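Local coordinates for uncharacterized protein (Eubacterium siraeum, PDB 4OBM) that is of unknown function but belongs to the LytR-CpsA-Psr family, whose members are cell-envelope proteins first described as transcriptional attenuators, at residues K49-V54 and V217-Q222; F109-N114 and D190-F195; S175-N180 and S226-Y231. All blocks are in the same frame, centred on the assembly; numbering follows the deposited sequence.

Interaction 1 (K49-V54 and V217-Q222); sequences KNNTFV and VYTLSQ
Asn-51, at the entrance to strand 52-58, and Thr-219, in the last turn of helix 213-220, bring the two backbones closest, with their CA atoms 5.0 Å apart. The side chain of Asn-51 reaches across to the helix and gives it one direct bond: ND2 donates to Thr-219 OG1 at 2.6 Å, with an N-H...O angle of 160° and the hydroxyl lying close to the amide plane. Thr-219 OG1 has further partners, the hydroxyl of Tyr-46 and, weakly, the carbonyl of Ala-215. With OG1 beside its own backbone N (chi1 -78°), Thr-219 turns CG2 the other way, onto the backbone of Asn-51 and to 3.8 Å from Phe-53 CE2. The same Asn-51 amide lies beside the Tyr-218 ring, ND2 meeting its edge 3.3 Å from CE1, the amide and ring planes 25° apart. A water joins the two residues farther out, donating to Asn-51 OD1 at 2.9 Å and also bonding to Tyr-218 OH. Asn-51 and Thr-52 both face Ile-47, a G1 beta bulge in the turn between the antiparallel strands 40-47 and 52-58, and it is this bulged turn that meets the helix end. Deeper in, Phe-53 CE2 approaches Leu-220 CD2 at 4.2 Å, the two side chains crossing at about a right angle, while the Phe-53 ring also stacks with Tyr-46. At the end of the helix Tyr-218 O accepts from two residues that follow it, Gln-222 NE2 at 3.0 Å and Ser-221 OG at 2.7 Å, which arrive from opposite faces of its carbonyl plane. Gln-222 is folded back, its NE2 also lying over the centre of one face of the Tyr-218 ring.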
# COMPACT_ATOMS: atom_id res chain seq x y z
N LYS A 49 -11.06 -1.73 13.94
CA LYS A 49 -11.44 -0.96 15.14
C LYS A 49 -11.36 0.56 14.87
O LYS A 49 -12.23 1.30 15.31
CB LYS A 49 -10.54 -1.34 16.33
CG LYS A 49 -11.09 -0.92 17.69
CD LYS A 49 -10.03 -1.00 18.79
CE LYS A 49 -9.37 0.33 19.07
NZ LYS A 49 -8.35 0.23 20.15
N ASN A 50 -10.32 0.99 14.12
CA ASN A 50 -10.06 2.39 13.79
C ASN A 50 -10.66 2.83 12.43
O ASN A 50 -10.56 4.01 12.09
CB ASN A 50 -8.55 2.65 13.78
CG ASN A 50 -7.96 2.80 15.16
OD1 ASN A 50 -7.86 1.84 15.93
ND2 ASN A 50 -7.52 4.01 15.48
N ASN A 51 -11.30 1.89 11.69
CA ASN A 51 -11.88 2.15 10.36
C ASN A 51 -10.86 2.88 9.47
O ASN A 51 -11.17 3.89 8.84
CB ASN A 51 -13.22 2.94 10.45
CG ASN A 51 -14.36 2.17 11.06
OD1 ASN A 51 -14.84 2.49 12.15
ND2 ASN A 51 -14.85 1.16 10.36
N THR A 52 -9.61 2.39 9.50
CA THR A 52 -8.53 2.99 8.74
C THR A 52 -7.70 1.93 8.01
O THR A 52 -7.69 0.75 8.39
CB THR A 52 -7.65 3.92 9.63
OG1 THR A 52 -6.95 4.85 8.79
CG2 THR A 52 -6.66 3.16 10.52
N PHE A 53 -7.02 2.38 6.96
CA PHE A 53 -6.08 1.63 6.15
C PHE A 53 -4.72 2.31 6.34
O PHE A 53 -4.61 3.50 6.09
CB PHE A 53 -6.54 1.61 4.68
CG PHE A 53 -7.81 0.84 4.45
CD1 PHE A 53 -7.78 -0.53 4.17
CD2 PHE A 53 -9.05 1.48 4.48
CE1 PHE A 53 -8.96 -1.24 3.92
CE2 PHE A 53 -10.23 0.75 4.26
CZ PHE A 53 -10.18 -0.60 3.97
N VAL A 54 -3.72 1.59 6.89
CA VAL A 54 -2.38 2.14 7.16
C VAL A 54 -1.43 1.69 6.06
O VAL A 54 -1.26 0.49 5.82
CB VAL A 54 -1.85 1.74 8.57
CG1 VAL A 54 -0.49 2.39 8.86
CG2 VAL A 54 -2.86 2.10 9.66
N VAL A 217 -16.65 -2.51 3.23
CA VAL A 217 -17.81 -1.69 2.87
C VAL A 217 -18.30 -0.91 4.10
O VAL A 217 -18.58 0.29 3.96
CB VAL A 217 -18.94 -2.53 2.22
CG1 VAL A 217 -20.22 -1.71 2.01
CG2 VAL A 217 -18.47 -3.14 0.89
N TYR A 218 -18.31 -1.54 5.29
CA TYR A 218 -18.69 -0.87 6.52
C TYR A 218 -17.83 0.37 6.74
O TYR A 218 -18.39 1.44 6.96
CB TYR A 218 -18.60 -1.79 7.76
CG TYR A 218 -18.83 -1.06 9.07
CD1 TYR A 218 -17.81 -0.36 9.70
CD2 TYR A 218 -20.08 -1.08 9.69
CE1 TYR A 218 -18.04 0.37 10.87
CE2 TYR A 218 -20.31 -0.38 10.87
CZ TYR A 218 -19.28 0.34 11.46
OH TYR A 218 -19.49 1.01 12.64
N THR A 219 -16.48 0.20 6.73
CA THR A 219 -15.48 1.26 6.97
C THR A 219 -15.60 2.41 5.96
O THR A 219 -15.46 3.58 6.35
CB THR A 219 -14.07 0.64 6.99
OG1 THR A 219 -13.88 0.01 8.26
CG2 THR A 219 -12.95 1.65 6.78
N LEU A 220 -15.81 2.09 4.68
CA LEU A 220 -15.91 3.09 3.61
C LEU A 220 -17.28 3.79 3.57
O LEU A 220 -17.39 4.88 3.01
CB LEU A 220 -15.61 2.45 2.24
CG LEU A 220 -14.27 1.77 2.05
CD1 LEU A 220 -14.27 0.97 0.75
CD2 LEU A 220 -13.12 2.79 2.07
N SER A 221 -18.32 3.16 4.16
CA SER A 221 -19.68 3.73 4.25
C SER A 221 -19.82 4.69 5.47
O SER A 221 -20.91 5.24 5.69
CB SER A 221 -20.71 2.61 4.33
OG SER A 221 -20.64 1.94 5.58
N GLN A 222 -18.73 4.89 6.23
CA GLN A 222 -18.72 5.81 7.38
C GLN A 222 -18.58 7.25 6.87
O GLN A 222 -18.05 7.48 5.77
CB GLN A 222 -17.61 5.46 8.39
CG GLN A 222 -17.69 4.03 8.98
CD GLN A 222 -18.99 3.75 9.70
OE1 GLN A 222 -19.29 4.34 10.75
NE2 GLN A 222 -19.81 2.85 9.15
O HOH W 1 -16.62 1.36 14.15

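Interaction 2 (F109-N114 and D190-F195); sequences FDMVGN and DEYINF
Val-112 sets one methyl over the face of the Tyr-192 ring: its CG2 sits 3.6 Å from the ring centroid and only 10° off the normal, a CH-pi contact in which the methyl is almost centred on the face. CG1 of the same valine leans toward the phenol end, 3.8 Å from Tyr-192 OH, and the two side chains cross at about a right angle. Met-111, present as selenomethionine, comes to this ring quite differently. Its SE lies at the edge, 4.1 Å from Tyr-192 CD1, and obliquely to the Phe-195 ring, 4.9 Å from the centroid of that ring; both are Met-aromatic contacts. SE also packs on Phe-195 CB at 3.8 Å. CG anti to the backbone N (chi1 -170°) and an extended chain beyond it carry CE across to the backbone of helix 186-199, at Glu-191. The arrangement is helix-to-helix packing: the C-terminal turn of helix 102-112 lies against one side of helix 186-199, one turn of which supplies Glu-191, Tyr-192 and Phe-195. Helix 164-181 adds Phe-176 and Phe-181 beside Val-112, and Phe-181 also meets the Tyr-192 ring. A water in the plane of that ring bridges the helices, donating to Met-111 O at 2.9 Å and lying 2.6 Å from Tyr-192 OH.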
# COMPACT_ATOMS: atom_id res chain seq x y z
N PHE A 109 -6.23 2.15 -11.73
CA PHE A 109 -6.53 3.59 -11.59
C PHE A 109 -7.59 4.06 -12.59
O PHE A 109 -8.42 4.90 -12.24
CB PHE A 109 -5.25 4.43 -11.82
CG PHE A 109 -4.08 4.33 -10.86
CD1 PHE A 109 -4.28 4.24 -9.49
CD2 PHE A 109 -2.77 4.45 -11.33
CE1 PHE A 109 -3.20 4.19 -8.61
CE2 PHE A 109 -1.69 4.43 -10.44
CZ PHE A 109 -1.91 4.29 -9.09
N ASP A 110 -7.52 3.58 -13.84
CA ASP A 110 -8.42 3.95 -14.95
C ASP A 110 -9.85 3.45 -14.69
O ASP A 110 -10.82 4.09 -15.05
CB ASP A 110 -7.88 3.35 -16.26
CG ASP A 110 -8.64 3.81 -17.48
OD1 ASP A 110 -8.39 4.95 -17.93
OD2 ASP A 110 -9.50 3.06 -17.97
N MSE A 111 -9.93 2.30 -14.05
CA MSE A 111 -11.15 1.61 -13.69
C MSE A 111 -11.81 2.27 -12.47
O MSE A 111 -13.02 2.50 -12.49
CB MSE A 111 -10.78 0.16 -13.39
CG MSE A 111 -11.93 -0.77 -13.23
SE MSE A 111 -11.26 -2.43 -12.51
CE MSE A 111 -12.63 -3.53 -13.13
N VAL A 112 -11.02 2.57 -11.42
CA VAL A 112 -11.54 3.09 -10.15
C VAL A 112 -11.95 4.59 -10.26
O VAL A 112 -13.05 4.95 -9.82
CB VAL A 112 -10.56 2.82 -8.97
CG1 VAL A 112 -11.10 3.38 -7.65
CG2 VAL A 112 -10.27 1.33 -8.83
N GLY A 113 -11.08 5.42 -10.83
CA GLY A 113 -11.35 6.85 -11.00
C GLY A 113 -10.10 7.68 -10.85
O GLY A 113 -9.06 7.17 -10.44
N ASN A 114 -10.21 8.97 -11.21
CA ASN A 114 -9.15 9.97 -11.15
C ASN A 114 -8.86 10.43 -9.71
O ASN A 114 -9.73 10.36 -8.86
CB ASN A 114 -9.55 11.18 -11.96
CG ASN A 114 -9.82 10.94 -13.42
OD1 ASN A 114 -9.20 10.10 -14.08
ND2 ASN A 114 -10.72 11.73 -13.98
N ASP A 190 -16.71 -5.31 -6.11
CA ASP A 190 -16.72 -6.63 -6.77
C ASP A 190 -16.06 -6.55 -8.14
O ASP A 190 -15.47 -7.54 -8.57
CB ASP A 190 -18.15 -7.20 -6.93
CG ASP A 190 -18.79 -7.77 -5.68
OD1 ASP A 190 -18.05 -8.15 -4.75
OD2 ASP A 190 -20.03 -7.80 -5.63
N GLU A 191 -16.18 -5.38 -8.83
CA GLU A 191 -15.52 -5.16 -10.12
C GLU A 191 -14.01 -4.99 -9.91
O GLU A 191 -13.23 -5.43 -10.73
CB GLU A 191 -16.07 -3.91 -10.85
CG GLU A 191 -17.57 -3.88 -11.12
CD GLU A 191 -18.19 -2.50 -11.27
OE1 GLU A 191 -17.45 -1.49 -11.27
OE2 GLU A 191 -19.44 -2.43 -11.37
N TYR A 192 -13.61 -4.34 -8.81
CA TYR A 192 -12.19 -4.09 -8.56
C TYR A 192 -11.48 -5.42 -8.24
O TYR A 192 -10.50 -5.75 -8.90
CB TYR A 192 -11.97 -3.04 -7.45
CG TYR A 192 -12.66 -1.70 -7.66
CD1 TYR A 192 -12.99 -1.26 -8.94
CD2 TYR A 192 -12.95 -0.87 -6.60
CE1 TYR A 192 -13.67 -0.06 -9.14
CE2 TYR A 192 -13.59 0.35 -6.79
CZ TYR A 192 -13.93 0.77 -8.07
OH TYR A 192 -14.53 1.99 -8.26
N ILE A 193 -12.05 -6.21 -7.32
CA ILE A 193 -11.50 -7.50 -6.93
C ILE A 193 -11.54 -8.51 -8.09
O ILE A 193 -10.64 -9.35 -8.17
CB ILE A 193 -12.15 -8.06 -5.64
CG1 ILE A 193 -11.17 -9.03 -4.93
CG2 ILE A 193 -13.51 -8.69 -5.88
CD1 ILE A 193 -9.89 -8.34 -4.38
N ASN A 194 -12.58 -8.45 -8.96
CA ASN A 194 -12.63 -9.34 -10.11
C ASN A 194 -11.40 -9.08 -11.00
O ASN A 194 -10.79 -10.04 -11.47
CB ASN A 194 -13.95 -9.19 -10.88
CG ASN A 194 -14.07 -10.07 -12.10
OD1 ASN A 194 -13.95 -9.60 -13.23
ND2 ASN A 194 -14.31 -11.37 -11.91
N PHE A 195 -10.99 -7.80 -11.15
CA PHE A 195 -9.80 -7.40 -11.92
C PHE A 195 -8.49 -7.87 -11.21
O PHE A 195 -7.59 -8.37 -11.87
CB PHE A 195 -9.76 -5.87 -12.16
CG PHE A 195 -8.46 -5.43 -12.81
CD1 PHE A 195 -8.23 -5.66 -14.16
CD2 PHE A 195 -7.46 -4.83 -12.06
CE1 PHE A 195 -7.00 -5.31 -14.74
CE2 PHE A 195 -6.23 -4.49 -12.65
CZ PHE A 195 -6.03 -4.69 -13.99
O HOH W 2 -15.34 2.52 -10.69

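Interaction 3 (S175-N180 and S226-Y231); sequences SFIDQN and SVTDFY
Asp-178, on helix 164-181, drives its carboxylate into the chain leading to edge strand 228-230, and the contact is tightest there. OD1 takes the backbone N-H of Val-227 at 2.9 Å, nearly straight at 167° but from above the carboxylate plane, while OD2 accepts from Ser-226 OG at 2.6 Å on its syn side. Thr-228 OG1 stands 3.1 Å from both OD1 and OD2, at best weakly bonded, and which acceptor takes its proton is not settled. Ser-226 OG in turn accepts from Thr-228 N at 3.3 Å, an ST turn that shapes the entry into the strand, the last of the mixed sheet beside 52-58. Replacing Asp-178 with an alanine would probably leave the Val-227 N-H and the Ser-226 hydroxyl without their acceptor and set this turn free to shift against the helix. On the inner side Ile-177 CG2 packs against Thr-228 CG2 at 3.7 Å and Val-227 CG2 at 3.9 Å, crossing both obliquely, all three side chains buried. Toward solvent the contact thins out at Ser-226, which, like Asp-178, is partly exposed.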
# COMPACT_ATOMS: atom_id res chain seq x y z
N SER A 175 -4.67 9.51 -1.01
CA SER A 175 -5.60 10.40 -1.70
C SER A 175 -6.49 9.60 -2.66
O SER A 175 -7.69 9.83 -2.69
CB SER A 175 -4.83 11.48 -2.44
OG SER A 175 -4.16 12.35 -1.55
N PHE A 176 -5.91 8.65 -3.40
CA PHE A 176 -6.61 7.75 -4.33
C PHE A 176 -7.67 6.89 -3.61
O PHE A 176 -8.77 6.72 -4.14
CB PHE A 176 -5.58 6.84 -5.07
CG PHE A 176 -6.20 5.75 -5.92
CD1 PHE A 176 -6.89 6.05 -7.09
CD2 PHE A 176 -6.09 4.41 -5.55
CE1 PHE A 176 -7.47 5.04 -7.86
CE2 PHE A 176 -6.69 3.41 -6.31
CZ PHE A 176 -7.37 3.73 -7.47
N ILE A 177 -7.34 6.36 -2.41
CA ILE A 177 -8.24 5.53 -1.61
C ILE A 177 -9.38 6.38 -1.02
O ILE A 177 -10.53 5.96 -1.06
CB ILE A 177 -7.48 4.73 -0.51
CG1 ILE A 177 -6.56 3.64 -1.14
CG2 ILE A 177 -8.46 4.09 0.50
CD1 ILE A 177 -5.42 3.11 -0.24
N ASP A 178 -9.05 7.56 -0.48
CA ASP A 178 -10.03 8.48 0.12
C ASP A 178 -11.00 9.07 -0.89
O ASP A 178 -12.19 9.17 -0.59
CB ASP A 178 -9.31 9.62 0.84
CG ASP A 178 -8.60 9.22 2.11
OD1 ASP A 178 -8.84 8.08 2.59
OD2 ASP A 178 -7.86 10.05 2.66
N GLN A 179 -10.51 9.49 -2.06
CA GLN A 179 -11.37 10.14 -3.05
C GLN A 179 -12.24 9.19 -3.86
O GLN A 179 -13.26 9.64 -4.40
CB GLN A 179 -10.53 10.98 -4.01
CG GLN A 179 -9.93 12.21 -3.35
CD GLN A 179 -8.81 12.77 -4.16
OE1 GLN A 179 -8.81 12.71 -5.39
NE2 GLN A 179 -7.83 13.37 -3.49
N ASN A 180 -11.84 7.91 -3.98
CA ASN A 180 -12.57 6.97 -4.83
C ASN A 180 -13.12 5.73 -4.13
O ASN A 180 -13.82 4.97 -4.79
CB ASN A 180 -11.67 6.50 -5.96
CG ASN A 180 -11.25 7.57 -6.90
OD1 ASN A 180 -12.06 8.09 -7.68
ND2 ASN A 180 -9.98 7.92 -6.84
N SER A 226 -11.46 10.86 5.41
CA SER A 226 -10.31 9.99 5.20
C SER A 226 -10.43 8.65 5.94
O SER A 226 -10.83 8.60 7.11
CB SER A 226 -9.03 10.69 5.62
OG SER A 226 -7.89 9.93 5.27
N VAL A 227 -10.03 7.58 5.24
CA VAL A 227 -9.96 6.22 5.77
C VAL A 227 -8.49 5.75 5.69
O VAL A 227 -8.21 4.56 5.78
CB VAL A 227 -10.95 5.23 5.08
CG1 VAL A 227 -12.40 5.61 5.36
CG2 VAL A 227 -10.67 5.13 3.57
N THR A 228 -7.57 6.69 5.53
CA THR A 228 -6.16 6.31 5.41
C THR A 228 -5.26 7.03 6.40
O THR A 228 -5.61 8.04 7.01
CB THR A 228 -5.64 6.47 3.96
OG1 THR A 228 -5.91 7.77 3.45
CG2 THR A 228 -6.19 5.43 3.03
N ASP A 229 -4.08 6.43 6.58
CA ASP A 229 -2.96 6.84 7.39
C ASP A 229 -1.72 6.19 6.80
O ASP A 229 -1.83 5.25 6.01
CB ASP A 229 -3.15 6.43 8.85
CG ASP A 229 -3.93 7.44 9.65
OD1 ASP A 229 -3.33 8.47 10.06
OD2 ASP A 229 -5.14 7.22 9.88
N PHE A 230 -0.55 6.70 7.15
CA PHE A 230 0.70 6.13 6.70
C PHE A 230 1.79 6.39 7.70
O PHE A 230 1.77 7.40 8.41
CB PHE A 230 1.10 6.61 5.28
CG PHE A 230 1.52 8.05 5.13
CD1 PHE A 230 2.82 8.45 5.44
CD2 PHE A 230 0.66 8.99 4.58
CE1 PHE A 230 3.22 9.78 5.27
CE2 PHE A 230 1.06 10.32 4.42
CZ PHE A 230 2.34 10.71 4.76
N TYR A 231 2.75 5.47 7.74
CA TYR A 231 3.99 5.54 8.50
C TYR A 231 5.15 5.33 7.51
O TYR A 231 5.06 4.46 6.63
CB TYR A 231 4.03 4.51 9.65
CG TYR A 231 5.36 4.57 10.37
CD1 TYR A 231 5.67 5.64 11.21
CD2 TYR A 231 6.36 3.65 10.10
CE1 TYR A 231 6.93 5.78 11.78
CE2 TYR A 231 7.63 3.78 10.66
CZ TYR A 231 7.91 4.84 11.50
OH TYR A 231 9.14 4.97 12.08

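Interactions 1 and 3 meet at the edge of the mixed sheet, their centres about 10 Å apart: Phe-53 N lies 2.7 Å from Val-227 O and Phe-53 O 3.0 Å from Asp-229 N, probable hydrogen bonds between neighbouring strands, and Leu-220 CD2 packs on Val-227 CG2. Interaction 2 joins interaction 3 through helix 164-181, where Val-112 CB is 3.6 Å from Phe-176 CZ and Asn-114 O is 3.2 Å from Asn-180 ND2. Interactions 1 and 2 do not touch, their nearest atoms being about 8 Å apart. Pentaethylene glycol, probably from the crystallisation liquor, is bound about 4 Å from the Tyr-192 side chain of interaction 2, and also about 5 Å from the Ile-177 side chain of interaction 3.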